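Local coordinates for uncharacterized protein DUF1185 (PDB 3BYQ) that is of unknown function but, as a DUF1185 member with a variant of the Bacillus chorismate mutase fold, may take part in amino-acid metabolism, at residues B[60-65]-B[107-112]; B[30-35]-B[70-75]; B[97-102]-B[117-122]. One frame throughout, in Å; residues are numbered along the deposited sequence.

Contact 1. Residues B[60-65]-B[107-112]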
# COMPACT_ATOMS: atom_id res chain seq x y z
N LEU B 60 20.19 23.05 3.70
CA LEU B 60 19.79 21.72 3.20
C LEU B 60 19.21 21.89 1.79
O LEU B 60 19.47 21.09 0.90
CB LEU B 60 18.75 21.09 4.12
CG LEU B 60 18.35 19.66 3.74
CD1 LEU B 60 19.56 18.71 3.85
CD2 LEU B 60 17.18 19.17 4.63
N GLY B 61 18.38 22.93 1.62
CA GLY B 61 17.81 23.27 0.30
C GLY B 61 18.94 23.45 -0.71
O GLY B 61 18.91 22.91 -1.83
N THR B 62 19.96 24.20 -0.31
CA THR B 62 21.10 24.46 -1.22
C THR B 62 21.84 23.18 -1.58
O THR B 62 22.17 22.94 -2.73
CB THR B 62 22.06 25.50 -0.61
OG1 THR B 62 21.30 26.70 -0.37
CG2 THR B 62 23.24 25.78 -1.54
N LEU B 63 22.04 22.34 -0.59
CA LEU B 63 22.73 21.08 -0.81
C LEU B 63 22.02 20.22 -1.87
O LEU B 63 22.63 19.69 -2.82
CB LEU B 63 22.79 20.30 0.52
CG LEU B 63 23.53 18.96 0.46
CD1 LEU B 63 25.06 19.14 0.28
CD2 LEU B 63 23.16 18.12 1.69
N LEU B 64 20.73 20.06 -1.68
CA LEU B 64 19.91 19.19 -2.57
C LEU B 64 19.76 19.79 -3.95
O LEU B 64 19.83 19.09 -4.96
CB LEU B 64 18.53 18.91 -1.95
CG LEU B 64 18.56 18.26 -0.55
CD1 LEU B 64 17.13 17.90 -0.08
CD2 LEU B 64 19.44 17.07 -0.45
N ALA B 65 19.57 21.10 -3.99
CA ALA B 65 19.38 21.78 -5.28
C ALA B 65 20.67 21.68 -6.08
O ALA B 65 20.65 21.46 -7.26
CB ALA B 65 18.94 23.27 -5.09
N ARG B 107 15.54 28.23 -5.96
CA ARG B 107 15.46 29.34 -6.87
C ARG B 107 16.78 30.11 -6.92
O ARG B 107 17.23 30.51 -8.00
CB ARG B 107 14.25 30.22 -6.57
CG ARG B 107 13.01 29.44 -6.95
CD ARG B 107 11.78 30.13 -6.49
NE ARG B 107 11.53 31.31 -7.28
CZ ARG B 107 10.52 32.13 -7.04
NH1 ARG B 107 9.72 31.90 -6.01
NH2 ARG B 107 10.33 33.19 -7.80
N SER B 108 17.46 30.23 -5.78
CA SER B 108 18.76 30.93 -5.76
C SER B 108 19.85 30.17 -6.53
O SER B 108 20.63 30.76 -7.26
CB SER B 108 19.19 31.24 -4.33
OG SER B 108 18.27 32.17 -3.76
N VAL B 109 19.87 28.85 -6.37
CA VAL B 109 20.81 27.98 -7.10
C VAL B 109 20.61 28.10 -8.60
O VAL B 109 21.56 28.12 -9.37
CB VAL B 109 20.71 26.51 -6.64
CG1 VAL B 109 21.31 25.53 -7.66
CG2 VAL B 109 21.28 26.40 -5.22
N LEU B 110 19.37 28.28 -9.00
CA LEU B 110 18.99 28.37 -10.42
C LEU B 110 19.01 29.78 -11.03
O LEU B 110 18.52 29.96 -12.13
CB LEU B 110 17.62 27.75 -10.62
CG LEU B 110 17.48 26.25 -10.40
CD1 LEU B 110 16.04 25.72 -10.52
CD2 LEU B 110 18.39 25.54 -11.42
N GLY B 111 19.53 30.79 -10.33
CA GLY B 111 19.57 32.16 -10.91
C GLY B 111 18.25 32.91 -10.83
O GLY B 111 17.96 33.80 -11.64
N GLU B 112 17.45 32.54 -9.84
CA GLU B 112 16.15 33.22 -9.56
C GLU B 112 15.11 33.15 -10.70
O GLU B 112 14.57 34.19 -11.12
CB GLU B 112 16.34 34.67 -9.09
CG GLU B 112 17.33 34.86 -7.95
CD GLU B 112 16.91 34.23 -6.65
OE1 GLU B 112 15.75 33.78 -6.55
OE2 GLU B 112 17.75 34.20 -5.72
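Val109 meets Ala65 and Thr62, so one branched side chain on helix 98-109 touches two residues a turn or so apart on helix 51-72. Ala65 and Val109 point their CB atoms at each other, and their CA atoms are 6.6 Å apart. The closest touch is between Ala65 CB and Val109 CG2, at 3.9 Å. Val109 CG1 is a little farther from the same methyl, 4.2 Å from Ala65 CB, so the fork of the valine straddles the alanine. The first torsion sets this up. Val109 CG1 is anti to the backbone N (chi1 161°), while CG2 sits beside that N. CG2 also reaches Thr62, with 4.2 Å between Thr62 CG2 and Val109 CG2. There, two methyl groups meet at the side of the helix. The hydroxyl of Thr62 is used elsewhere: OG1 is hydrogen-bonded to Arg58 O, one turn back on its own helix. The contact is small, 126 Å² in all, and made by methyl groups.

Helix 98-109 ends right after Val109. Gly111 has positive phi and is the C-prime residue of a Schellman motif. Glu112 N bonds Arg107 O at 2.7 Å, and Gly111 N bonds Ser108 O at 3.3 Å. Gly111 and Glu112 make no contact with 60-65.

Among the neighbouring elements, Ala65 is the buried member. Its methyl also touches Met106 of helix 98-109, and Leu166 and Met168 of strand 161-169. Val109 lies nearer the surface and packs on Thr66 and Val69 farther along helix 51-72. Arg107 directs its CB away from 60-65, and its NH1 bonds Tyr141 OH of a second subunit. The two helices thus touch side by side on the sheet.

Contact 2. Residues B[30-35]-B[70-75]. With EDO (1,2-ethanediol), chain Y.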
# COMPACT_ATOMS: atom_id res chain seq x y z
N LYS B 30 13.77 13.78 -18.52
CA LYS B 30 14.36 13.35 -17.25
C LYS B 30 13.76 14.21 -16.14
O LYS B 30 13.67 15.45 -16.26
CB LYS B 30 15.86 13.46 -17.20
CG LYS B 30 16.54 12.63 -18.22
CD LYS B 30 18.04 12.52 -17.94
CE LYS B 30 18.72 11.87 -19.10
NZ LYS B 30 20.10 11.43 -18.79
N LEU B 31 13.30 13.51 -15.12
CA LEU B 31 12.81 14.12 -13.86
C LEU B 31 13.65 13.52 -12.75
O LEU B 31 13.83 12.32 -12.70
CB LEU B 31 11.33 13.81 -13.62
CG LEU B 31 10.32 14.38 -14.62
CD1 LEU B 31 8.92 13.89 -14.32
CD2 LEU B 31 10.34 15.90 -14.69
N ALA B 32 14.12 14.36 -11.83
CA ALA B 32 15.02 13.88 -10.77
C ALA B 32 14.61 14.44 -9.44
O ALA B 32 14.14 15.58 -9.35
CB ALA B 32 16.48 14.27 -11.09
N ALA B 33 14.78 13.62 -8.39
CA ALA B 33 14.42 14.06 -7.03
C ALA B 33 15.60 13.77 -6.13
O ALA B 33 16.24 12.75 -6.26
CB ALA B 33 13.18 13.33 -6.53
N SER B 34 15.89 14.73 -5.26
CA SER B 34 16.93 14.60 -4.25
C SER B 34 16.22 14.76 -2.92
O SER B 34 15.60 15.78 -2.68
CB SER B 34 18.01 15.68 -4.40
OG SER B 34 19.09 15.51 -3.46
N CYS B 35 16.35 13.73 -2.08
CA CYS B 35 15.71 13.67 -0.77
C CYS B 35 16.73 13.46 0.34
O CYS B 35 17.76 12.77 0.17
CB CYS B 35 14.77 12.46 -0.71
SG CYS B 35 13.51 12.39 -2.06
N ASP B 70 23.92 19.50 -10.60
CA ASP B 70 25.10 18.72 -10.97
C ASP B 70 24.72 17.42 -11.70
O ASP B 70 25.45 16.92 -12.54
CB ASP B 70 25.97 18.37 -9.76
CG ASP B 70 26.65 19.61 -9.13
OD1 ASP B 70 26.60 20.71 -9.74
OD2 ASP B 70 27.23 19.46 -8.02
N THR B 71 23.55 16.89 -11.38
CA THR B 71 23.07 15.63 -11.96
C THR B 71 22.49 15.82 -13.35
O THR B 71 22.81 15.08 -14.27
CB THR B 71 21.99 14.97 -11.03
OG1 THR B 71 22.58 14.73 -9.74
CG2 THR B 71 21.39 13.70 -11.62
N LEU B 72 21.63 16.82 -13.51
CA LEU B 72 20.94 17.04 -14.76
C LEU B 72 21.63 17.99 -15.73
O LEU B 72 21.36 17.94 -16.93
CB LEU B 72 19.52 17.53 -14.52
CG LEU B 72 18.54 16.57 -13.86
CD1 LEU B 72 17.15 17.24 -13.67
CD2 LEU B 72 18.38 15.27 -14.68
N GLY B 73 22.49 18.84 -15.17
CA GLY B 73 23.19 19.89 -15.90
C GLY B 73 22.41 21.18 -15.77
O GLY B 73 21.21 21.23 -16.02
N LYS B 74 23.10 22.23 -15.35
CA LYS B 74 22.49 23.54 -15.09
C LYS B 74 21.72 24.09 -16.28
O LYS B 74 20.70 24.74 -16.11
CB LYS B 74 23.56 24.56 -14.63
N ASP B 75 22.17 23.76 -17.47
CA ASP B 75 21.55 24.27 -18.70
C ASP B 75 20.30 23.50 -19.14
O ASP B 75 19.64 23.86 -20.12
CB ASP B 75 22.55 24.21 -19.85
C1 EDO Y . 19.59 7.93 -18.12
O1 EDO Y . 18.92 8.73 -19.07
C2 EDO Y . 19.72 6.55 -18.71
O2 EDO Y . 20.64 6.64 -19.79
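Lys30, Ala32 and Leu72 carry this contact, and none of them has a ring or other flat side-chain group, so there are no faces or edges to assign. Aliphatic carbons meet instead. Leu72, at the end of helix 51-72, points its forked tip onto strand 29-39. The two strand residues are alternate ones, and both direct CB at the helix.

Leu72 CD1 is 4.0 Å from Ala32 CB, and Leu72 CD2 is 4.0 Å from Lys30 CB. CD2 also brushes Ala32 CB, and CG lies close to it. Leu72 CG lies beside the backbone N (chi1 -67°), which carries the fork out over the strand.

Lys30 touches Leu72 through the base of its side chain. Beyond CG the chain is extended, and NZ donates a hydrogen bond of 3.0 Å to O1 of 1,2-ethanediol, probably from the crystallisation liquor. Thr16 OG1 binds the same molecule. Leu72 also packs on Met168, and Ala32 on Leu68.

The contact packs the C-terminal end of helix 51-72 on a face of the mixed sheet, over strand 29-39. Earlier on the helix, Glu67 OE1 is hydrogen-bonded to Ser34 OG. The chemistry is split along one lysine. Its CB helps to cover the leucine, while its amino group reaches past it to a polar partner. Residues 30-35 and 70-75 themselves are joined by van der Waals packing alone.

Contact 3. Residues B[97-102]-B[117-122]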
# COMPACT_ATOMS: atom_id res chain seq x y z
N VAL B 97 7.85 24.34 6.75
CA VAL B 97 9.09 25.12 6.74
C VAL B 97 9.86 25.02 5.39
O VAL B 97 10.64 25.92 5.05
CB VAL B 97 10.08 24.68 7.86
CG1 VAL B 97 9.55 25.04 9.25
CG2 VAL B 97 10.43 23.18 7.75
N TRP B 98 9.60 23.95 4.65
CA TRP B 98 10.30 23.68 3.39
C TRP B 98 9.84 24.58 2.23
O TRP B 98 10.54 24.71 1.25
CB TRP B 98 10.13 22.22 3.04
CG TRP B 98 11.12 21.66 2.01
CD1 TRP B 98 10.82 21.07 0.81
CD2 TRP B 98 12.54 21.63 2.13
NE1 TRP B 98 11.98 20.66 0.18
CE2 TRP B 98 13.05 21.00 0.96
CE3 TRP B 98 13.43 22.04 3.11
CZ2 TRP B 98 14.39 20.77 0.78
CZ3 TRP B 98 14.74 21.84 2.92
CH2 TRP B 98 15.23 21.23 1.75
N HIS B 99 8.67 25.19 2.34
CA HIS B 99 8.22 26.11 1.30
C HIS B 99 9.27 27.19 1.08
O HIS B 99 9.71 27.41 -0.04
CB HIS B 99 6.86 26.69 1.62
CG HIS B 99 5.73 25.72 1.47
ND1 HIS B 99 5.22 25.36 0.24
CD2 HIS B 99 4.99 25.05 2.40
CE1 HIS B 99 4.24 24.49 0.42
NE2 HIS B 99 4.07 24.29 1.71
N GLU B 100 9.70 27.82 2.18
CA GLU B 100 10.73 28.83 2.10
C GLU B 100 12.11 28.20 1.98
O GLU B 100 12.86 28.53 1.07
CB GLU B 100 10.71 29.77 3.28
CG GLU B 100 11.79 30.83 3.18
CD GLU B 100 11.90 31.64 4.42
OE1 GLU B 100 11.00 32.45 4.63
OE2 GLU B 100 12.89 31.47 5.15
N ALA B 101 12.41 27.23 2.84
CA ALA B 101 13.77 26.66 2.89
C ALA B 101 14.16 25.97 1.60
O ALA B 101 15.27 26.18 1.11
CB ALA B 101 13.96 25.73 4.10
N GLY B 102 13.26 25.18 1.05
CA GLY B 102 13.54 24.45 -0.20
C GLY B 102 13.36 25.32 -1.42
O GLY B 102 14.19 25.35 -2.30
N VAL B 117 7.68 27.76 -6.84
CA VAL B 117 7.97 26.34 -6.92
C VAL B 117 6.73 25.64 -6.37
O VAL B 117 6.29 25.97 -5.25
CB VAL B 117 9.18 25.95 -6.01
CG1 VAL B 117 9.47 24.45 -6.15
CG2 VAL B 117 10.42 26.78 -6.33
N PRO B 118 6.14 24.71 -7.13
CA PRO B 118 4.98 24.00 -6.60
C PRO B 118 5.43 23.04 -5.51
O PRO B 118 6.63 22.81 -5.34
CB PRO B 118 4.40 23.31 -7.82
CG PRO B 118 5.54 23.04 -8.62
CD PRO B 118 6.53 24.16 -8.43
N ALA B 119 4.47 22.55 -4.75
CA ALA B 119 4.79 21.73 -3.59
C ALA B 119 3.67 20.82 -3.18
O ALA B 119 2.54 21.01 -3.57
CB ALA B 119 5.11 22.66 -2.40
N VAL B 120 4.03 19.78 -2.44
CA VAL B 120 3.05 18.93 -1.76
C VAL B 120 3.72 18.42 -0.50
O VAL B 120 4.92 18.29 -0.44
CB VAL B 120 2.50 17.80 -2.67
CG1 VAL B 120 3.60 16.84 -3.13
CG2 VAL B 120 1.29 17.04 -2.01
N LYS B 121 2.93 18.20 0.54
CA LYS B 121 3.49 17.66 1.77
C LYS B 121 2.46 16.84 2.48
O LYS B 121 1.27 16.90 2.19
CB LYS B 121 4.00 18.73 2.69
CG LYS B 121 3.00 19.74 3.03
CD LYS B 121 3.65 20.92 3.81
CE LYS B 121 2.59 21.91 4.15
NZ LYS B 121 2.05 22.56 2.93
N ALA B 122 2.95 16.00 3.38
CA ALA B 122 2.07 15.12 4.16
C ALA B 122 2.78 14.73 5.46
O ALA B 122 3.98 14.84 5.56
CB ALA B 122 1.77 13.85 3.38
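Residues 98-102, helical, lie over the start of strand 119-123, with the CA atoms of His99 and Ala119 7.4 Å apart. His99 spans the gap. Its CG lies beside the backbone N (chi1 -73°), and the imidazole reaches the strand.

Lys121 NZ donates a hydrogen bond of 2.9 Å to His99 NE2. Lys121 NZ is 1° out of the ring plane and meets the imidazole at its edge. The two side chains cross at about a right angle. Lys121 runs out extended from the strand and then bends at its last torsion (chi4 -67°), which turns NZ to the ring. NZ also has a weak bond to Phe146 O of a second subunit. Earlier on the strand, Ala119 CB approaches the ring obliquely, 3.5 Å from His99 CE1. Both Ala119 and Lys121 point toward the helix, as alternate residues of a strand do.

Within the helix, Gly102 CA lies 3.6 Å above the plane of the Trp98 ring, over its centre. The indole NE1 bonds Ala165 O on strand 161-169.

The helix and strand belong to a beta-alpha-beta crossover: strand 79-86, helix 98-109, then strand 119-123, parallel to the first. The site is also a subunit interface, since Phe146 of the second subunit stacks on the His99 ring. In Bacillus chorismate mutase the active sites lie between subunits. A 1,2-ethanediol, probably from the crystallisation liquor, lies about 4 Å from the His99 side chain. A pocket is possible, but no function is established.

Contacts 1 and 2 share helix 51-72, and their centres are about 12 Å apart. They touch where Leu64 CD2 packs on Ser34 OG at 3.4 Å. Contacts 1 and 3 share helix 98-109, with centres about 13 Å apart. There Gly61 N lies 3.6 Å from Trp98 CH2, and Arg107 CD lies 3.6 Å from Val117 CG2. Contacts 2 and 3 do not touch. Their centres are about 18 Å apart and their nearest atoms about 6 Å, but both reach the same sheet. Contact 1 thus joins the two helices, while the others seat each helix on the sheet. Contact 3, with the stacked Phe146 of a second subunit, is the most involved with the interface; a pocket there is only a possibility.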